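Local coordinates for protein luciferase-like enzymeAMP-CoA-ligase (Zophobas atratus, PDB 4W8O) that probably activates carboxylic acids with ATP, as an AMP-forming CoA ligase of the adenylating enzyme superfamily that is related to beetle luciferases, at residues S55-L60 with G164-F169; K65-T70 with P118-V123; S172-D177 with H197-F202. One frame throughout, in Å; residues are numbered along the deposited sequence.

Interaction 1 of 3, residues S55-L60 with G164-F169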
loop_
_atom_site.group_PDB
_atom_site.type_symbol
_atom_site.label_atom_id
_atom_site.label_comp_id
_atom_site.label_asym_id
_atom_site.label_seq_id
_atom_site.Cartn_x
_atom_site.Cartn_y
_atom_site.Cartn_z
ATOM N N SER A 55 -6.842 -2.572 19.180
ATOM C CA SER A 55 -7.770 -2.525 18.056
ATOM C C SER A 55 -9.127 -3.149 18.411
ATOM O O SER A 55 -10.159 -2.667 17.959
ATOM C CB SER A 55 -7.172 -3.213 16.820
ATOM O OG SER A 55 -6.876 -4.575 17.073
ATOM N N THR A 56 -9.121 -4.220 19.203
ATOM C CA THR A 56 -10.371 -4.850 19.650
ATOM C C THR A 56 -11.189 -3.847 20.473
ATOM O O THR A 56 -12.395 -3.702 20.268
ATOM C CB THR A 56 -10.101 -6.139 20.447
ATOM O OG1 THR A 56 -9.458 -7.102 19.597
ATOM C CG2 THR A 56 -11.397 -6.737 20.997
ATOM N N ARG A 57 -10.515 -3.121 21.362
ATOM C CA ARG A 57 -11.173 -2.119 22.196
ATOM C C ARG A 57 -11.722 -0.960 21.380
ATOM O O ARG A 57 -12.846 -0.518 21.613
ATOM C CB ARG A 57 -10.218 -1.602 23.270
ATOM C CG ARG A 57 -9.957 -2.609 24.369
ATOM C CD ARG A 57 -8.844 -2.139 25.277
ATOM N NE ARG A 57 -8.494 -3.138 26.274
ATOM C CZ ARG A 57 -7.512 -2.993 27.156
ATOM N NH1 ARG A 57 -6.767 -1.895 27.165
ATOM N NH2 ARG A 57 -7.269 -3.957 28.033
ATOM N N VAL A 58 -10.940 -0.482 20.412
ATOM C CA VAL A 58 -11.421 0.552 19.502
ATOM C C VAL A 58 -12.649 0.070 18.729
ATOM O O VAL A 58 -13.619 0.816 18.594
ATOM C CB VAL A 58 -10.318 1.027 18.533
ATOM C CG1 VAL A 58 -10.882 1.970 17.484
ATOM C CG2 VAL A 58 -9.202 1.729 19.297
ATOM N N ALA A 59 -12.608 -1.170 18.237
ATOM C CA ALA A 59 -13.723 -1.752 17.477
ATOM C C ALA A 59 -15.013 -1.819 18.290
ATOM O O ALA A 59 -16.087 -1.452 17.798
ATOM C CB ALA A 59 -13.362 -3.145 16.976
ATOM N N LEU A 60 -14.905 -2.300 19.525
ATOM C CA LEU A 60 -16.073 -2.402 20.406
ATOM C C LEU A 60 -16.683 -1.025 20.659
ATOM O O LEU A 60 -17.894 -0.890 20.722
ATOM C CB LEU A 60 -15.716 -3.085 21.735
ATOM C CG LEU A 60 -15.474 -4.591 21.636
ATOM C CD1 LEU A 60 -14.764 -5.090 22.885
ATOM C CD2 LEU A 60 -16.780 -5.348 21.426
ATOM N N GLY A 164 -16.931 -3.830 27.359
ATOM C CA GLY A 164 -17.558 -4.889 26.593
ATOM C C GLY A 164 -16.780 -6.174 26.746
ATOM O O GLY A 164 -15.754 -6.224 27.430
ATOM N N ASP A 165 -17.281 -7.218 26.105
ATOM C CA ASP A 165 -16.671 -8.528 26.178
ATOM C C ASP A 165 -15.537 -8.587 25.156
ATOM O O ASP A 165 -15.724 -9.015 24.016
ATOM C CB ASP A 165 -17.732 -9.602 25.918
ATOM C CG ASP A 165 -17.286 -10.982 26.343
ATOM O OD1 ASP A 165 -16.059 -11.229 26.414
ATOM O OD2 ASP A 165 -18.174 -11.823 26.600
ATOM N N GLU A 166 -14.362 -8.136 25.580
ATOM C CA GLU A 166 -13.181 -8.129 24.722
ATOM C C GLU A 166 -12.799 -9.545 24.341
ATOM O O GLU A 166 -12.391 -9.809 23.210
ATOM C CB GLU A 166 -12.008 -7.442 25.423
ATOM C CG GLU A 166 -12.209 -5.947 25.609
ATOM C CD GLU A 166 -11.161 -5.312 26.503
ATOM O OE1 GLU A 166 -9.953 -5.557 26.308
ATOM O OE2 GLU A 166 -11.552 -4.543 27.403
ATOM N N LYS A 167 -12.968 -10.454 25.289
ATOM C CA LYS A 167 -12.590 -11.844 25.106
ATOM C C LYS A 167 -13.416 -12.511 24.015
ATOM O O LYS A 167 -12.888 -13.292 23.223
ATOM C CB LYS A 167 -12.764 -12.598 26.424
ATOM C CG LYS A 167 -11.948 -13.868 26.511
ATOM C CD LYS A 167 -12.091 -14.503 27.883
ATOM C CE LYS A 167 -11.036 -15.568 28.097
ATOM N NZ LYS A 167 -11.061 -16.073 29.494
ATOM N N ALA A 168 -14.706 -12.190 23.969
ATOM C CA ALA A 168 -15.626 -12.814 23.025
ATOM C C ALA A 168 -15.630 -12.151 21.651
ATOM O O ALA A 168 -16.111 -12.744 20.686
ATOM C CB ALA A 168 -17.034 -12.820 23.599
ATOM N N PHE A 169 -15.116 -10.927 21.548
ATOM C CA PHE A 169 -15.210 -10.195 20.287
ATOM C C PHE A 169 -14.592 -10.971 19.134
ATOM O O PHE A 169 -13.496 -11.523 19.250
ATOM C CB PHE A 169 -14.562 -8.820 20.376
ATOM C CG PHE A 169 -14.570 -8.071 19.072
ATOM C CD1 PHE A 169 -15.709 -7.399 18.651
ATOM C CD2 PHE A 169 -13.445 -8.054 18.256
ATOM C CE1 PHE A 169 -15.725 -6.719 17.452
ATOM C CE2 PHE A 169 -13.455 -7.370 17.050
ATOM C CZ PHE A 169 -14.595 -6.704 16.648
#
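Leu60, Ala59 and Thr56 form one face of helix 48-64, and Phe169 packs against it from the long loop that leads to strand 179-184. This is helix-to-loop packing in the N-terminal part of the AMP-binding fold. Three side chains meet the Phe169 ring. Leu60 CD2 lies 3.6 Å from Phe169 CD1. From the same side of the ring plane, Thr56 CG2 lies 3.7 Å from the other ortho carbon, Phe169 CD2. Ala59 CB meets the far end of the ring, 3.8 Å from Phe169 CZ. All three approach obliquely. Thr56 has CG2 anti to the backbone N (chi1 -63°), which sends the methyl to the ring. Its OG1 turns back to the carbonyl of Lys52, one helical turn earlier. The polar atom is thus satisfied within the helix, and the methyl serves the contact. The Leu60 side chain crosses that of Glu166 at about a right angle, with Leu60 CD1 3.8 Å from Glu166 CG. The aliphatic part of Glu166 therefore belongs to the apolar patch, while its carboxylate reaches on to Arg57. The Phe169 ring also touches Leu93, and Ala59 packs on Ala89 of helix 85-92. At the more exposed side, Arg57 and Glu166 form a salt bridge. The extended chain of Arg57, from CG to NE, carries NE to the Glu166 carboxylate. The two planar groups are nearly perpendicular, and Glu166 OE1 is met from above its carboxylate plane. The bond from Arg57 NE to Glu166 OE1 is 2.8 Å long and almost straight (N-H...O 178°).

Interaction 2 of 3, residues K65-T70 with P118-V123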
loop_
_atom_site.group_PDB
_atom_site.type_symbol
_atom_site.label_atom_id
_atom_site.label_comp_id
_atom_site.label_asym_id
_atom_site.label_seq_id
_atom_site.Cartn_x
_atom_site.Cartn_y
_atom_site.Cartn_z
ATOM N N LYS A 65 -20.900 3.265 18.803
ATOM C CA LYS A 65 -21.214 4.488 18.055
ATOM C C LYS A 65 -22.087 4.237 16.825
ATOM O O LYS A 65 -22.436 5.180 16.117
ATOM C CB LYS A 65 -19.936 5.197 17.599
ATOM C CG LYS A 65 -19.080 5.798 18.698
ATOM C CD LYS A 65 -17.853 6.433 18.054
ATOM C CE LYS A 65 -17.058 7.266 19.033
ATOM N NZ LYS A 65 -17.752 8.501 19.469
ATOM N N GLY A 66 -22.403 2.973 16.547
ATOM C CA GLY A 66 -23.308 2.610 15.465
ATOM C C GLY A 66 -22.629 2.280 14.142
ATOM O O GLY A 66 -23.308 2.202 13.118
ATOM N N ILE A 67 -21.304 2.080 14.162
ATOM C CA ILE A 67 -20.547 1.720 12.961
ATOM C C ILE A 67 -20.841 0.282 12.544
ATOM O O ILE A 67 -20.823 -0.633 13.367
ATOM C CB ILE A 67 -19.018 1.887 13.170
ATOM C CG1 ILE A 67 -18.657 3.362 13.386
ATOM C CG2 ILE A 67 -18.225 1.319 11.995
ATOM C CD1 ILE A 67 -18.882 4.269 12.196
ATOM N N THR A 68 -21.123 0.098 11.259
ATOM C CA THR A 68 -21.325 -1.224 10.688
ATOM C C THR A 68 -20.606 -1.288 9.352
ATOM O O THR A 68 -19.961 -0.325 8.931
ATOM C CB THR A 68 -22.824 -1.539 10.497
ATOM O OG1 THR A 68 -23.382 -0.639 9.540
ATOM C CG2 THR A 68 -23.581 -1.415 11.820
ATOM N N SER A 69 -20.729 -2.420 8.673
ATOM C CA SER A 69 -19.984 -2.643 7.449
ATOM C C SER A 69 -20.298 -1.654 6.316
ATOM O O SER A 69 -19.490 -1.487 5.407
ATOM C CB SER A 69 -20.215 -4.070 6.962
ATOM O OG SER A 69 -21.525 -4.206 6.465
ATOM N N THR A 70 -21.463 -1.016 6.348
ATOM C CA THR A 70 -21.835 -0.062 5.297
ATOM C C THR A 70 -21.151 1.313 5.434
ATOM O O THR A 70 -21.121 2.077 4.485
ATOM C CB THR A 70 -23.364 0.132 5.221
ATOM O OG1 THR A 70 -23.876 0.453 6.515
ATOM C CG2 THR A 70 -24.056 -1.142 4.724
ATOM N N PRO A 118 -17.444 10.264 4.666
ATOM C CA PRO A 118 -17.212 9.353 5.790
ATOM C C PRO A 118 -18.076 9.642 7.018
ATOM O O PRO A 118 -18.525 10.767 7.222
ATOM C CB PRO A 118 -15.732 9.547 6.112
ATOM C CG PRO A 118 -15.382 10.903 5.599
ATOM C CD PRO A 118 -16.400 11.303 4.566
ATOM N N ARG A 119 -18.309 8.607 7.813
ATOM C CA ARG A 119 -19.071 8.748 9.038
ATOM C C ARG A 119 -18.185 9.251 10.162
ATOM O O ARG A 119 -18.625 9.992 11.028
ATOM C CB ARG A 119 -19.678 7.417 9.436
ATOM C CG ARG A 119 -20.468 7.513 10.717
ATOM C CD ARG A 119 -21.508 6.441 10.762
ATOM N NE ARG A 119 -22.134 6.357 12.073
ATOM C CZ ARG A 119 -23.115 5.514 12.359
ATOM N NH1 ARG A 119 -23.577 4.685 11.422
ATOM N NH2 ARG A 119 -23.631 5.488 13.586
ATOM N N ILE A 120 -16.935 8.818 10.152
ATOM C CA ILE A 120 -15.962 9.257 11.130
ATOM C C ILE A 120 -14.675 9.506 10.382
ATOM O O ILE A 120 -14.368 8.796 9.412
ATOM C CB ILE A 120 -15.679 8.185 12.198
ATOM C CG1 ILE A 120 -16.906 7.959 13.080
ATOM C CG2 ILE A 120 -14.488 8.588 13.061
ATOM C CD1 ILE A 120 -16.817 6.727 13.953
ATOM N N ILE A 121 -13.928 10.504 10.839
ATOM C CA ILE A 121 -12.552 10.692 10.395
ATOM C C ILE A 121 -11.621 10.826 11.600
ATOM O O ILE A 121 -11.826 11.681 12.469
ATOM C CB ILE A 121 -12.391 11.879 9.413
ATOM C CG1 ILE A 121 -10.907 12.134 9.133
ATOM C CG2 ILE A 121 -13.023 13.141 9.957
ATOM C CD1 ILE A 121 -10.663 12.908 7.864
ATOM N N PHE A 122 -10.623 9.950 11.655
ATOM C CA PHE A 122 -9.526 10.048 12.621
ATOM C C PHE A 122 -8.446 10.964 12.049
ATOM O O PHE A 122 -7.996 10.771 10.914
ATOM C CB PHE A 122 -8.927 8.667 12.912
ATOM C CG PHE A 122 -9.824 7.774 13.735
ATOM C CD1 PHE A 122 -10.873 7.090 13.144
ATOM C CD2 PHE A 122 -9.613 7.615 15.095
ATOM C CE1 PHE A 122 -11.706 6.263 13.895
ATOM C CE2 PHE A 122 -10.438 6.798 15.853
ATOM C CZ PHE A 122 -11.492 6.122 15.250
ATOM N N VAL A 123 -8.009 11.938 12.847
ATOM C CA VAL A 123 -7.092 12.974 12.372
ATOM C C VAL A 123 -5.971 13.278 13.366
ATOM O O VAL A 123 -6.201 13.375 14.563
ATOM C CB VAL A 123 -7.875 14.269 12.053
ATOM C CG1 VAL A 123 -8.379 14.929 13.327
ATOM C CG2 VAL A 123 -7.015 15.253 11.262
#
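Arg119 reaches the turn after helix 48-64, where Lys65 and Gly66 end the helix in a Schellman motif. Its side chain starts anti to the backbone N (chi1 179°) and stays extended to NE. This length carries the guanidinium to the carbonyls of the turn. Arg119 NH2 gives Lys65 O a weak, bent hydrogen bond of 2.8 Å, with an N-H...O angle of 117°. Gly66 O is also near, 3.0 Å from Arg119 NH1. The backbone N of Ile67 lies over one guanidinium face, offset toward its rim. A salt bridge from Arg119 NH1 to Asp71 adds a second anchor on the same loop, and Asp71 also accepts from the backbone N of Thr68. The aliphatic part of Arg119 is used too: its CD lies 3.7 Å from Ile67 CD1. Ile120, where the strand begins, turns its CD1 to the same methyl, also 3.7 Å from Ile67 CD1. Lys65 runs past Ile120 at a longer distance, 4.2 Å from Lys65 CD to Ile120 CD1, and its NZ pairs with Glu143. Past Ile120, strand 120-124 runs on into the parallel part of its sheet. It lies between strands 72-76 and 143-147, with helix 128-138 packed on Ile121 and Val123. The loop 65-70 links helix 48-64 to the neighbouring strand 72-76.

Interaction 3 of 3, residues S172-D177 with H197-F202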
loop_
_atom_site.group_PDB
_atom_site.type_symbol
_atom_site.label_atom_id
_atom_site.label_comp_id
_atom_site.label_asym_id
_atom_site.label_seq_id
_atom_site.Cartn_x
_atom_site.Cartn_y
_atom_site.Cartn_z
ATOM N N SER A 172 -16.762 -9.029 12.438
ATOM C CA SER A 172 -18.077 -9.266 11.857
ATOM C C SER A 172 -17.972 -10.098 10.594
ATOM O O SER A 172 -17.056 -9.915 9.797
ATOM C CB SER A 172 -18.745 -7.938 11.508
ATOM O OG SER A 172 -18.808 -7.089 12.637
ATOM N N LYS A 173 -18.911 -11.020 10.420
ATOM C CA LYS A 173 -19.069 -11.706 9.149
ATOM C C LYS A 173 -19.581 -10.683 8.151
ATOM O O LYS A 173 -20.407 -9.842 8.499
ATOM C CB LYS A 173 -20.050 -12.874 9.289
ATOM C CG LYS A 173 -19.496 -14.021 10.124
ATOM C CD LYS A 173 -18.320 -14.664 9.408
ATOM C CE LYS A 173 -17.708 -15.797 10.202
ATOM N NZ LYS A 173 -16.505 -16.291 9.470
ATOM N N THR A 174 -19.056 -10.719 6.932
ATOM C CA THR A 174 -19.487 -9.782 5.896
ATOM C C THR A 174 -19.386 -10.428 4.518
ATOM O O THR A 174 -18.982 -11.584 4.391
ATOM C CB THR A 174 -18.696 -8.452 5.967
ATOM O OG1 THR A 174 -19.249 -7.498 5.038
ATOM C CG2 THR A 174 -17.209 -8.670 5.678
ATOM N N ASP A 175 -19.807 -9.697 3.495
ATOM C CA ASP A 175 -19.724 -10.166 2.122
ATOM C C ASP A 175 -18.316 -9.844 1.620
ATOM O O ASP A 175 -17.942 -8.671 1.548
ATOM C CB ASP A 175 -20.794 -9.468 1.274
ATOM C CG ASP A 175 -20.931 -10.056 -0.124
ATOM O OD1 ASP A 175 -19.923 -10.179 -0.839
ATOM O OD2 ASP A 175 -22.070 -10.388 -0.522
ATOM N N ILE A 176 -17.535 -10.869 1.281
ATOM C CA ILE A 176 -16.131 -10.648 0.884
ATOM C C ILE A 176 -15.941 -9.944 -0.477
ATOM O O ILE A 176 -14.832 -9.518 -0.794
ATOM C CB ILE A 176 -15.262 -11.925 0.986
ATOM C CG1 ILE A 176 -15.709 -12.999 -0.004
ATOM C CG2 ILE A 176 -15.272 -12.459 2.420
ATOM C CD1 ILE A 176 -14.840 -14.239 0.031
ATOM N N ASP A 177 -17.012 -9.791 -1.255
ATOM C CA ASP A 177 -16.966 -8.975 -2.477
ATOM C C ASP A 177 -17.380 -7.521 -2.253
ATOM O O ASP A 177 -17.346 -6.721 -3.186
ATOM C CB ASP A 177 -17.826 -9.606 -3.569
ATOM C CG ASP A 177 -17.245 -10.904 -4.071
ATOM O OD1 ASP A 177 -16.032 -10.940 -4.355
ATOM O OD2 ASP A 177 -17.993 -11.889 -4.165
ATOM N N HIS A 197 -11.410 -1.439 -3.587
ATOM C CA HIS A 197 -10.989 -2.833 -3.489
ATOM C C HIS A 197 -11.893 -3.587 -2.533
ATOM O O HIS A 197 -12.244 -3.084 -1.455
ATOM C CB HIS A 197 -9.534 -2.954 -3.047
ATOM C CG HIS A 197 -8.567 -2.687 -4.151
ATOM N ND1 HIS A 197 -8.373 -3.568 -5.191
ATOM C CD2 HIS A 197 -7.778 -1.619 -4.407
ATOM C CE1 HIS A 197 -7.489 -3.063 -6.032
ATOM N NE2 HIS A 197 -7.114 -1.880 -5.581
ATOM N N SER A 198 -12.261 -4.801 -2.938
ATOM C CA SER A 198 -13.035 -5.691 -2.101
ATOM C C SER A 198 -12.105 -6.359 -1.109
ATOM O O SER A 198 -10.890 -6.229 -1.195
ATOM C CB SER A 198 -13.740 -6.752 -2.952
ATOM O OG SER A 198 -12.807 -7.575 -3.622
ATOM N N HIS A 199 -12.684 -7.083 -0.166
ATOM C CA HIS A 199 -11.884 -7.874 0.748
ATOM C C HIS A 199 -11.023 -8.818 -0.082
ATOM O O HIS A 199 -9.820 -8.921 0.127
ATOM C CB HIS A 199 -12.767 -8.655 1.727
ATOM C CG HIS A 199 -13.694 -7.782 2.509
ATOM N ND1 HIS A 199 -13.306 -7.113 3.646
ATOM C CD2 HIS A 199 -14.980 -7.426 2.288
ATOM C CE1 HIS A 199 -14.313 -6.400 4.106
ATOM N NE2 HIS A 199 -15.343 -6.575 3.301
ATOM N N ARG A 200 -11.636 -9.450 -1.069
ATOM C CA ARG A 200 -10.929 -10.407 -1.909
ATOM C C ARG A 200 -9.822 -9.744 -2.722
ATOM O O ARG A 200 -8.673 -10.198 -2.686
ATOM C CB ARG A 200 -11.908 -11.145 -2.815
ATOM C CG ARG A 200 -12.733 -12.160 -2.035
ATOM C CD ARG A 200 -13.694 -12.975 -2.895
ATOM N NE ARG A 200 -13.043 -13.607 -4.033
ATOM C CZ ARG A 200 -13.445 -13.506 -5.301
ATOM N NH1 ARG A 200 -14.530 -12.802 -5.639
ATOM N NH2 ARG A 200 -12.759 -14.134 -6.250
ATOM N N SER A 201 -10.158 -8.665 -3.430
ATOM C CA SER A 201 -9.185 -8.017 -4.298
ATOM C C SER A 201 -8.009 -7.442 -3.511
ATOM O O SER A 201 -6.861 -7.613 -3.915
ATOM C CB SER A 201 -9.834 -6.974 -5.214
ATOM O OG SER A 201 -10.094 -5.743 -4.574
ATOM N N PHE A 202 -8.269 -6.798 -2.375
ATOM C CA PHE A 202 -7.166 -6.248 -1.598
ATOM C C PHE A 202 -6.284 -7.351 -1.028
ATOM O O PHE A 202 -5.056 -7.243 -1.043
ATOM C CB PHE A 202 -7.617 -5.323 -0.465
ATOM C CG PHE A 202 -6.469 -4.567 0.147
ATOM C CD1 PHE A 202 -5.867 -3.530 -0.548
ATOM C CD2 PHE A 202 -5.942 -4.934 1.370
ATOM C CE1 PHE A 202 -4.783 -2.843 -0.021
ATOM C CE2 PHE A 202 -4.863 -4.258 1.903
ATOM C CZ PHE A 202 -4.276 -3.215 1.206
HETATM O O HOH W 1 -17.539 -5.310 4.283
HETATM O O HOH W 2 -14.507 -8.895 -5.261
#
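The His199 ring and the Arg200 guanidinium both face the loop before strand 179-184, from the first turn of helix 199-211. Strands 179-184 and 194-198 flank a glycine-rich segment that probably corresponds to the phosphate-binding loop of adenylating enzymes. Ile176 O and a water lie at the His199 ring edge, in its plane. Thr174 CG2 and Asp175 O approach obliquely, the latter 3.3 Å from His199 CD2. The water joins His199 NE2, at 2.7 Å, to Thr174 OG1. At the other ring nitrogen, His199 ND1 accepts from the backbone N of Phe20, so both ring nitrogens are engaged. The Arg200 guanidinium takes Asp177 at its edge, near its plane, while Ile176 CD1 comes in obliquely. The carboxylate stands steeply against it, with planes 78° apart, and Asp177 OD1 uses its syn lone pair. Arg200 is bent at chi3 (52°), which folds the guanidinium back toward Asp177. Ile176 crosses the aliphatic part of Arg200 obliquely, with its CD1 3.4 Å from Arg200 CD. The backbone joins as well: Arg200 N donates to Ile176 O at 3.2 Å, in the carbonyl plane. Ile176 O thus takes up an N-H of the first helical turn. That turn is closed by Ser198, the N-cap, which forms a capping box with Ser201: Ser201 N donates to Ser198 OG at 2.9 Å. Just before it, His197 NE2 bonds the backbone O of Ser325, which lines the pocket where a polyethylene glycol is bound. A second water bridges Ser198 OG and Asp177 OD1, 2.7 Å from each. Asp177 OD1 is therefore gripped twice, by this water and by Arg200 NH1, also at 2.7 Å.

All three contacts lie in the N-terminal part of the AMP-binding region. Interaction 2 is nested within the chain loop closed by interaction 1, and interaction 3 follows both. Interactions 1 and 2 have centres 16 Å apart and use successive pieces of chain: helix 48-64 and the loop after it. Interactions 1 and 3 share the long loop before strand 179-184, with centres 21 Å apart. Interactions 2 and 3 are 17 Å apart between centres and touch where Ser69 packs on Thr174. Both reach the same eight-stranded mixed sheet, at strands 120-124 and 194-198. The long loop thus connects helix 48-64 with the strand 194-198 part of the sheet, where His197 bonds Ser325 of the ligand pocket.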